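Local coordinates for protein ectonucleotide pyrophosphatase/phosphodiesterase family member 5 (PDB 5VEO) that is a zinc-bound ectoenzyme of the nucleotide pyrophosphatase/phosphodiesterase family that probably cleaves phosphodiester bonds, with restricted activity on nucleotides, at residues 38-43 with 337-342; 218-223 with 343-348; 240-245 with 266-271. The protein carries 1 engineered substitution. All blocks are in the same frame, centred on the assembly; numbering follows the deposited sequence.

Contact 1. Residues 38-43 with 337-342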
loop_
_atom_site.group_PDB
_atom_site.type_symbol
_atom_site.label_atom_id
_atom_site.label_comp_id
_atom_site.label_asym_id
_atom_site.label_seq_id
_atom_site.Cartn_x
_atom_site.Cartn_y
_atom_site.Cartn_z
ATOM N N HIS A 38 -6.498 -16.848 -12.038
ATOM C CA HIS A 38 -7.483 -16.978 -13.106
ATOM C C HIS A 38 -8.732 -17.719 -12.636
ATOM O O HIS A 38 -9.836 -17.430 -13.116
ATOM C CB HIS A 38 -6.831 -17.649 -14.319
ATOM C CG HIS A 38 -6.074 -16.686 -15.180
ATOM N ND1 HIS A 38 -4.811 -16.243 -14.859
ATOM C CD2 HIS A 38 -6.416 -16.049 -16.326
ATOM C CE1 HIS A 38 -4.395 -15.391 -15.781
ATOM N NE2 HIS A 38 -5.356 -15.247 -16.676
ATOM N N TYR A 39 -8.592 -18.622 -11.662
ATOM C CA TYR A 39 -9.755 -19.283 -11.081
ATOM C C TYR A 39 -10.655 -18.281 -10.362
ATOM O O TYR A 39 -11.883 -18.316 -10.505
ATOM C CB TYR A 39 -9.286 -20.383 -10.133
ATOM C CG TYR A 39 -10.391 -21.081 -9.392
ATOM C CD1 TYR A 39 -11.181 -22.036 -10.019
ATOM C CD2 TYR A 39 -10.646 -20.792 -8.062
ATOM C CE1 TYR A 39 -12.194 -22.696 -9.327
ATOM C CE2 TYR A 39 -11.649 -21.447 -7.365
ATOM C CZ TYR A 39 -12.427 -22.386 -8.003
ATOM O OH TYR A 39 -13.433 -23.015 -7.283
ATOM N N ILE A 40 -10.064 -17.355 -9.602
ATOM C CA ILE A 40 -10.863 -16.304 -8.973
ATOM C C ILE A 40 -11.519 -15.422 -10.032
ATOM O O ILE A 40 -12.693 -15.048 -9.910
ATOM C CB ILE A 40 -9.997 -15.481 -8.005
ATOM C CG1 ILE A 40 -9.677 -16.343 -6.774
ATOM C CG2 ILE A 40 -10.723 -14.201 -7.604
ATOM C CD1 ILE A 40 -8.764 -15.702 -5.775
ATOM N N MET A 41 -10.761 -15.036 -11.061
ATOM C CA MET A 41 -11.319 -14.213 -12.129
ATOM C C MET A 41 -12.547 -14.872 -12.754
ATOM O O MET A 41 -13.602 -14.242 -12.888
ATOM C CB MET A 41 -10.252 -13.947 -13.193
ATOM C CG MET A 41 -9.163 -13.013 -12.708
ATOM S SD MET A 41 -7.623 -13.168 -13.639
ATOM C CE MET A 41 -8.209 -12.909 -15.288
ATOM N N LYS A 42 -12.425 -16.150 -13.127
ATOM C CA LYS A 42 -13.518 -16.855 -13.804
ATOM C C LYS A 42 -14.752 -16.944 -12.921
ATOM O O LYS A 42 -15.891 -17.051 -13.417
ATOM C CB LYS A 42 -13.028 -18.250 -14.187
ATOM C CG LYS A 42 -14.024 -19.131 -14.940
ATOM C CD LYS A 42 -13.510 -20.576 -15.011
ATOM C CE LYS A 42 -14.578 -21.562 -15.503
ATOM N NZ LYS A 42 -15.348 -22.215 -14.389
ATOM N N ASN A 43 -14.544 -16.939 -11.608
ATOM C CA ASN A 43 -15.622 -17.105 -10.651
ATOM C C ASN A 43 -15.899 -15.832 -9.873
ATOM O O ASN A 43 -16.570 -15.879 -8.836
ATOM C CB ASN A 43 -15.278 -18.271 -9.726
ATOM C CG ASN A 43 -15.303 -19.592 -10.464
ATOM O OD1 ASN A 43 -16.375 -20.065 -10.854
ATOM N ND2 ASN A 43 -14.135 -20.158 -10.723
ATOM N N ILE A 337 -2.855 -5.065 -8.694
ATOM C CA ILE A 337 -3.949 -5.968 -9.034
ATOM C C ILE A 337 -5.145 -5.711 -8.129
ATOM O O ILE A 337 -5.008 -5.266 -6.970
ATOM C CB ILE A 337 -3.565 -7.452 -8.898
ATOM C CG1 ILE A 337 -3.030 -7.725 -7.487
ATOM C CG2 ILE A 337 -2.705 -7.905 -10.023
ATOM C CD1 ILE A 337 -3.151 -9.142 -7.030
ATOM N N PHE A 338 -6.328 -6.057 -8.635
ATOM C CA PHE A 338 -7.530 -6.162 -7.806
ATOM C C PHE A 338 -8.444 -7.235 -8.383
ATOM O O PHE A 338 -8.855 -7.151 -9.550
ATOM C CB PHE A 338 -8.276 -4.829 -7.723
ATOM C CG PHE A 338 -9.484 -4.866 -6.832
ATOM C CD1 PHE A 338 -9.411 -4.387 -5.536
ATOM C CD2 PHE A 338 -10.692 -5.386 -7.286
ATOM C CE1 PHE A 338 -10.532 -4.429 -4.699
ATOM C CE2 PHE A 338 -11.790 -5.432 -6.469
ATOM C CZ PHE A 338 -11.711 -4.950 -5.165
ATOM N N LEU A 339 -8.785 -8.222 -7.561
ATOM C CA LEU A 339 -9.749 -9.235 -7.954
ATOM C C LEU A 339 -10.472 -9.715 -6.705
ATOM O O LEU A 339 -9.999 -9.514 -5.592
ATOM C CB LEU A 339 -9.081 -10.385 -8.719
ATOM C CG LEU A 339 -8.047 -11.326 -8.136
ATOM C CD1 LEU A 339 -7.847 -12.538 -9.071
ATOM C CD2 LEU A 339 -6.710 -10.605 -7.905
ATOM N N ALA A 340 -11.632 -10.334 -6.890
ATOM C CA ALA A 340 -12.382 -10.755 -5.712
ATOM C C ALA A 340 -13.350 -11.872 -6.065
ATOM O O ALA A 340 -13.755 -12.038 -7.219
ATOM C CB ALA A 340 -13.136 -9.582 -5.100
ATOM N N HIS A 341 -13.724 -12.629 -5.030
ATOM C CA HIS A 341 -14.661 -13.738 -5.157
ATOM C C HIS A 341 -15.490 -13.819 -3.893
ATOM O O HIS A 341 -14.949 -13.699 -2.800
ATOM C CB HIS A 341 -13.941 -15.072 -5.340
ATOM C CG HIS A 341 -14.833 -16.256 -5.134
ATOM N ND1 HIS A 341 -15.076 -16.791 -3.887
ATOM C CD2 HIS A 341 -15.554 -16.992 -6.012
ATOM C CE1 HIS A 341 -15.914 -17.809 -4.008
ATOM N NE2 HIS A 341 -16.221 -17.949 -5.284
ATOM N N GLY A 342 -16.796 -14.037 -4.042
ATOM C CA GLY A 342 -17.603 -14.347 -2.890
ATOM C C GLY A 342 -19.070 -14.165 -3.173
ATOM O O GLY A 342 -19.489 -13.766 -4.268
HETATM O O HOH W 1 -17.759 -14.143 -6.924
#

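Contact 2. Residues 218-223 with 343-348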
loop_
_atom_site.group_PDB
_atom_site.type_symbol
_atom_site.label_atom_id
_atom_site.label_comp_id
_atom_site.label_asym_id
_atom_site.label_seq_id
_atom_site.Cartn_x
_atom_site.Cartn_y
_atom_site.Cartn_z
ATOM N N ASN A 218 -16.289 -13.140 1.437
ATOM C CA ASN A 218 -15.917 -12.351 0.262
ATOM C C ASN A 218 -14.410 -12.134 0.323
ATOM O O ASN A 218 -13.926 -11.402 1.195
ATOM C CB ASN A 218 -16.675 -11.033 0.249
ATOM C CG ASN A 218 -18.173 -11.241 0.077
ATOM O OD1 ASN A 218 -18.629 -11.586 -1.004
ATOM N ND2 ASN A 218 -18.927 -11.087 1.161
ATOM N N LEU A 219 -13.682 -12.808 -0.572
ATOM C CA LEU A 219 -12.229 -12.733 -0.650
ATOM C C LEU A 219 -11.838 -11.636 -1.636
ATOM O O LEU A 219 -12.226 -11.687 -2.802
ATOM C CB LEU A 219 -11.651 -14.074 -1.094
ATOM C CG LEU A 219 -10.168 -14.133 -1.427
ATOM C CD1 LEU A 219 -9.337 -13.798 -0.188
ATOM C CD2 LEU A 219 -9.805 -15.490 -1.959
ATOM N N ILE A 220 -11.074 -10.659 -1.170
ATOM C CA ILE A 220 -10.619 -9.551 -2.001
ATOM C C ILE A 220 -9.106 -9.652 -2.020
ATOM O O ILE A 220 -8.475 -9.635 -0.962
ATOM C CB ILE A 220 -11.094 -8.196 -1.454
ATOM C CG1 ILE A 220 -12.637 -8.140 -1.461
ATOM C CG2 ILE A 220 -10.449 -7.038 -2.235
ATOM C CD1 ILE A 220 -13.219 -6.967 -0.772
ATOM N N VAL A 221 -8.526 -9.792 -3.216
ATOM C CA VAL A 221 -7.088 -9.954 -3.376
ATOM C C VAL A 221 -6.571 -8.709 -4.086
ATOM O O VAL A 221 -6.967 -8.425 -5.225
ATOM C CB VAL A 221 -6.729 -11.224 -4.162
ATOM C CG1 VAL A 221 -5.211 -11.341 -4.331
ATOM C CG2 VAL A 221 -7.304 -12.456 -3.465
ATOM N N THR A 222 -5.687 -7.970 -3.435
ATOM C CA THR A 222 -5.193 -6.743 -4.039
ATOM C C THR A 222 -3.759 -6.507 -3.577
ATOM O O THR A 222 -3.056 -7.445 -3.179
ATOM C CB THR A 222 -6.183 -5.592 -3.752
ATOM O OG1 THR A 222 -5.835 -4.435 -4.528
ATOM C CG2 THR A 222 -6.265 -5.230 -2.278
ATOM N N SER A 223 -3.303 -5.272 -3.705
ATOM C CA SER A 223 -1.937 -4.909 -3.367
ATOM C C SER A 223 -1.888 -3.405 -3.147
ATOM O O SER A 223 -2.883 -2.687 -3.330
ATOM C CB SER A 223 -0.980 -5.361 -4.469
ATOM O OG SER A 223 0.369 -5.196 -4.109
ATOM N N PRO A 343 -19.886 -14.436 -2.158
ATOM C CA PRO A 343 -21.338 -14.395 -2.367
ATOM C C PRO A 343 -21.854 -13.016 -2.736
ATOM O O PRO A 343 -22.876 -12.912 -3.427
ATOM C CB PRO A 343 -21.895 -14.888 -1.023
ATOM C CG PRO A 343 -20.796 -14.709 -0.048
ATOM C CD PRO A 343 -19.512 -14.858 -0.798
ATOM N N ALA A 344 -21.165 -11.951 -2.339
ATOM C CA ALA A 344 -21.581 -10.599 -2.678
ATOM C C ALA A 344 -21.081 -10.127 -4.042
ATOM O O ALA A 344 -21.520 -9.068 -4.508
ATOM C CB ALA A 344 -21.091 -9.613 -1.615
ATOM N N PHE A 345 -20.200 -10.879 -4.686
ATOM C CA PHE A 345 -19.548 -10.434 -5.915
ATOM C C PHE A 345 -20.087 -11.148 -7.151
ATOM O O PHE A 345 -20.482 -12.316 -7.103
ATOM C CB PHE A 345 -18.039 -10.650 -5.800
ATOM C CG PHE A 345 -17.352 -9.607 -4.980
ATOM C CD1 PHE A 345 -16.879 -9.890 -3.708
ATOM C CD2 PHE A 345 -17.203 -8.322 -5.474
ATOM C CE1 PHE A 345 -16.243 -8.915 -2.962
ATOM C CE2 PHE A 345 -16.579 -7.345 -4.729
ATOM C CZ PHE A 345 -16.103 -7.647 -3.455
ATOM N N ARG A 346 -20.102 -10.426 -8.268
ATOM C CA ARG A 346 -20.453 -11.035 -9.538
ATOM C C ARG A 346 -19.444 -12.109 -9.914
ATOM O O ARG A 346 -18.383 -12.250 -9.304
ATOM C CB ARG A 346 -20.535 -9.973 -10.625
ATOM C CG ARG A 346 -21.666 -9.023 -10.385
ATOM C CD ARG A 346 -21.549 -7.791 -11.235
ATOM N NE ARG A 346 -21.881 -8.054 -12.616
ATOM C CZ ARG A 346 -22.065 -7.109 -13.534
ATOM N NH1 ARG A 346 -21.942 -5.831 -13.200
ATOM N NH2 ARG A 346 -22.399 -7.453 -14.782
ATOM N N LYS A 347 -19.790 -12.876 -10.944
ATOM C CA LYS A 347 -18.956 -13.973 -11.417
ATOM C C LYS A 347 -18.550 -13.743 -12.862
ATOM O O LYS A 347 -19.396 -13.421 -13.708
ATOM C CB LYS A 347 -19.693 -15.301 -11.296
ATOM C CG LYS A 347 -19.983 -15.700 -9.859
ATOM C CD LYS A 347 -20.699 -17.050 -9.833
ATOM C CE LYS A 347 -19.835 -18.175 -9.268
ATOM N NZ LYS A 347 -19.056 -18.852 -10.362
ATOM N N ASN A 348 -17.271 -13.952 -13.149
ATOM C CA ASN A 348 -16.692 -13.807 -14.486
ATOM C C ASN A 348 -16.878 -12.395 -15.053
ATOM O O ASN A 348 -17.166 -12.219 -16.241
ATOM C CB ASN A 348 -17.269 -14.853 -15.448
ATOM C CG ASN A 348 -16.360 -15.113 -16.610
ATOM O OD1 ASN A 348 -15.136 -14.973 -16.495
ATOM N ND2 ASN A 348 -16.936 -15.475 -17.755
#

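Contact 3. Residues 240-245 with 266-271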
loop_
_atom_site.group_PDB
_atom_site.type_symbol
_atom_site.label_atom_id
_atom_site.label_comp_id
_atom_site.label_asym_id
_atom_site.label_seq_id
_atom_site.Cartn_x
_atom_site.Cartn_y
_atom_site.Cartn_z
ATOM N N ARG A 240 25.804 16.063 -6.117
ATOM C CA ARG A 240 26.294 16.833 -7.252
ATOM C C ARG A 240 25.742 18.252 -7.258
ATOM O O ARG A 240 26.316 19.126 -7.916
ATOM C CB ARG A 240 25.925 16.149 -8.566
ATOM C CG ARG A 240 26.723 14.872 -8.882
ATOM C CD ARG A 240 26.530 14.422 -10.344
ATOM N NE ARG A 240 26.454 15.572 -11.251
ATOM C CZ ARG A 240 26.240 15.516 -12.560
ATOM N NH1 ARG A 240 26.071 14.354 -13.177
ATOM N NH2 ARG A 240 26.194 16.647 -13.251
ATOM N N TYR A 241 24.662 18.502 -6.524
ATOM C CA TYR A 241 23.961 19.781 -6.525
ATOM C C TYR A 241 23.890 20.447 -5.165
ATOM O O TYR A 241 23.888 21.681 -5.102
ATOM C CB TYR A 241 22.519 19.595 -7.019
ATOM C CG TYR A 241 22.440 18.708 -8.231
ATOM C CD1 TYR A 241 22.884 19.154 -9.464
ATOM C CD2 TYR A 241 21.947 17.413 -8.138
ATOM C CE1 TYR A 241 22.842 18.339 -10.575
ATOM C CE2 TYR A 241 21.886 16.597 -9.244
ATOM C CZ TYR A 241 22.337 17.063 -10.460
ATOM O OH TYR A 241 22.271 16.242 -11.557
ATOM N N LEU A 242 23.803 19.666 -4.089
ATOM C CA LEU A 242 23.470 20.159 -2.763
ATOM C C LEU A 242 24.576 19.818 -1.787
ATOM O O LEU A 242 25.178 18.739 -1.860
ATOM C CB LEU A 242 22.171 19.538 -2.223
ATOM C CG LEU A 242 20.853 19.693 -2.965
ATOM C CD1 LEU A 242 19.728 18.938 -2.230
ATOM C CD2 LEU A 242 20.509 21.155 -3.102
ATOM N N ASP A 243 24.813 20.746 -0.862
ATOM C CA ASP A 243 25.680 20.517 0.279
ATOM C C ASP A 243 24.916 19.720 1.331
ATOM O O ASP A 243 23.922 20.202 1.879
ATOM C CB ASP A 243 26.133 21.875 0.814
ATOM C CG ASP A 243 27.046 21.770 2.006
ATOM O OD1 ASP A 243 27.107 20.695 2.640
ATOM O OD2 ASP A 243 27.694 22.803 2.314
ATOM N N LYS A 244 25.378 18.496 1.609
ATOM C CA LYS A 244 24.676 17.602 2.526
ATOM C C LYS A 244 24.514 18.189 3.923
ATOM O O LYS A 244 23.618 17.760 4.660
ATOM C CB LYS A 244 25.416 16.267 2.609
ATOM C CG LYS A 244 26.811 16.365 3.219
ATOM C CD LYS A 244 27.578 15.044 3.106
ATOM C CE LYS A 244 29.003 15.147 3.656
ATOM N NZ LYS A 244 29.046 15.709 5.035
ATOM N N GLU A 245 25.351 19.149 4.314
ATOM C CA GLU A 245 25.222 19.764 5.629
ATOM C C GLU A 245 24.053 20.729 5.725
ATOM O O GLU A 245 23.730 21.174 6.829
ATOM C CB GLU A 245 26.493 20.533 5.999
ATOM C CG GLU A 245 27.752 19.704 6.046
ATOM C CD GLU A 245 27.690 18.591 7.073
ATOM O OE1 GLU A 245 27.089 18.803 8.151
ATOM O OE2 GLU A 245 28.243 17.501 6.801
ATOM N N ASP A 266 16.089 28.700 0.137
ATOM C CA ASP A 266 16.356 29.196 -1.208
ATOM C C ASP A 266 17.585 28.537 -1.801
ATOM O O ASP A 266 17.614 28.222 -2.999
ATOM C CB ASP A 266 16.538 30.714 -1.201
ATOM C CG ASP A 266 15.237 31.439 -1.080
ATOM O OD1 ASP A 266 14.210 30.807 -1.346
ATOM O OD2 ASP A 266 15.237 32.645 -0.752
ATOM N N GLU A 267 18.618 28.343 -0.984
ATOM C CA GLU A 267 19.826 27.698 -1.468
ATOM C C GLU A 267 19.508 26.318 -2.018
ATOM O O GLU A 267 19.932 25.960 -3.124
ATOM C CB GLU A 267 20.843 27.573 -0.344
ATOM C CG GLU A 267 22.058 26.746 -0.742
ATOM C CD GLU A 267 23.024 26.520 0.392
ATOM O OE1 GLU A 267 23.336 27.487 1.116
ATOM O OE2 GLU A 267 23.483 25.373 0.564
ATOM N N VAL A 268 18.774 25.525 -1.237
ATOM C CA VAL A 268 18.459 24.152 -1.626
ATOM C C VAL A 268 17.536 24.142 -2.829
ATOM O O VAL A 268 17.761 23.417 -3.805
ATOM C CB VAL A 268 17.843 23.401 -0.435
ATOM C CG1 VAL A 268 17.315 22.030 -0.862
ATOM C CG2 VAL A 268 18.877 23.240 0.641
ATOM N N TYR A 269 16.481 24.948 -2.781
ATOM C CA TYR A 269 15.545 24.971 -3.892
ATOM C C TYR A 269 16.223 25.439 -5.178
ATOM O O TYR A 269 16.046 24.822 -6.232
ATOM C CB TYR A 269 14.341 25.845 -3.555
ATOM C CG TYR A 269 13.336 25.847 -4.668
ATOM C CD1 TYR A 269 13.351 26.837 -5.630
ATOM C CD2 TYR A 269 12.395 24.836 -4.783
ATOM C CE1 TYR A 269 12.445 26.837 -6.668
ATOM C CE2 TYR A 269 11.485 24.823 -5.817
ATOM C CZ TYR A 269 11.511 25.831 -6.754
ATOM O OH TYR A 269 10.609 25.823 -7.786
ATOM N N ASP A 270 17.009 26.532 -5.114
ATOM C CA ASP A 270 17.609 27.078 -6.332
ATOM C C ASP A 270 18.669 26.148 -6.913
ATOM O O ASP A 270 18.864 26.116 -8.136
ATOM C CB ASP A 270 18.245 28.445 -6.071
ATOM C CG ASP A 270 17.232 29.514 -5.751
ATOM O OD1 ASP A 270 16.023 29.296 -5.970
ATOM O OD2 ASP A 270 17.660 30.589 -5.285
ATOM N N ALA A 271 19.375 25.407 -6.053
ATOM C CA ALA A 271 20.375 24.456 -6.522
ATOM C C ALA A 271 19.733 23.235 -7.165
ATOM O O ALA A 271 20.303 22.660 -8.095
ATOM C CB ALA A 271 21.255 24.005 -5.363
HETATM O O HOH W 2 23.210 23.204 -1.103
#

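Contact 1. Residues 38-43 with 337-342
I40 and L339 make the tight part of this helix-on-strand contact, their side chains crossing at about a right angle with I40 CG2 lying 3.6 Å from L339 CD1. The same methyl also reaches along the strand, 3.7 Å from A340 O and 4.0 Å from H341 CB. L339 can offer CD1 because its CG stands between the backbone N and the carbonyl carbon (chi1 64°), and M41 CG touches that same methyl at 3.9 Å. Toward the helix C-terminus the packing gives way to polar, water-mediated contacts. N43 O sits at the edge of the H341 ring, near its plane and 3.2 Å from CD2, while N43 CB touches the same carbon. A water donates to N43 O at 2.8 Å and accepts from G342 N at 3.0 Å, bridging the residues that follow the helix and the strand. N43 ND2 turns back to Y39 O at 2.9 Å. With an alanine at H341, N43 would probably lose the ring edge beside its carbonyl, and W214 its stacking partner. The last part of helix 35-42, taken over 38-42, crosses strand 338-341 at 65°, packing on the L339 and H341 side of this strand, which runs antiparallel to both its neighbours in the mixed sheet, 218-222 and 45-51.

Contact 2. Residues 218-223 with 343-348
The amide of N218 faces the backbone of the loop that follows the neighbouring strand, its OD1 turned toward A344 N. That N-H donates to OD1 at 2.9 Å with an angle of 156°, arriving in the carbonyl plane on a lone pair. The oxygen is closely surrounded by carbon as well: A344 CB lies 3.2 Å from it and P343 CD 3.4 Å. The other arm of the amide, ND2, is held by Q14 OE1 and K15 O, which probably fixes which end of the amide is oxygen. The N218 side chain thus ties the start of strand 218-222 both to the segment leading into strand 16-21 and to the connection from strand 338-341 to 349-355, all four strands belonging to the central mixed sheet of this alkaline phosphatase-clan fold. Further along the strand the F345 ring is met obliquely by N218 and I220. Its CE1 comes 3.9 Å from N218 CB, and CZ reaches I220 CD1 at 4.0 Å. The I220 side chain crosses that of F345 at about a right angle, and CG1, which lies opposite the carbonyl carbon (chi1 -62°), carries the chain toward the ring and meets CE1 at 4.0 Å. Helix 359-366 closes over this apolar group, L362 resting against F345, L359 and L363 against I220, and L366 against A344.

Contact 3. Residues 240-245 with 266-271
E267 OE2, beside D243, is gripped twice: a water donates to it at 2.7 Å, and H246 ND1 forms a second hydrogen bond to it. The same water accepts from D243 N at 2.9 Å, so the carboxylate of the helix is joined to the backbone of the loop through one solvent molecule. The loop side is shaped by an Asx turn, in which D243 OD1 accepts from E245 N at 2.9 Å; the donor approaches from above the carboxylate plane, 40° out of it. This turn leads into strand 247-249 at the margin of a four-stranded antiparallel sheet, against which helix 265-272 packs. The carboxylates of D243 and E267 come fairly near one another, and the histidine and water at E267 may soften the repulsion between them. Next to these polar groups L242 makes a small apolar patch. A chi1 of -59°, with CG beside the backbone N, swings its CD2 onto the helix, 3.6 Å from V268 O, 3.7 Å from A271 CB and 4.0 Å from V268 CG1. The side chains of L242 and V268 cross at about a right angle, and V268 turns onward to I258, P260 and I302 of the sheet. L272, on the next helical position, also meets L242 and Y241. At the far end the loop backbone itself supplies the partner: A271 CB lies 3.5 Å from Y241 O, and Y241 CB lies 3.9 Å from A271 O.

In the fold
Contacts 1 and 2 are buried, touching neighbours, their centres about 6 Å apart, whereas the centre of contact 3 lies about 49 Å from either of theirs, on the opposite side of the chain's centre, and the contact is only partly buried. The first two share the central sheet through adjacent strands 338-341 and 218-222, and are tied further by N43 to K347 and I337 to T222. Their chemistry nevertheless differs: contact 1 is chiefly apolar helix-on-strand packing with a water at one end, while contact 2 turns on a hydrogen bond from a loop backbone N-H to a buried side-chain amide. Contact 3 serves the smaller antiparallel sheet, setting a little apolar patch beside a charged, water-bridged edge.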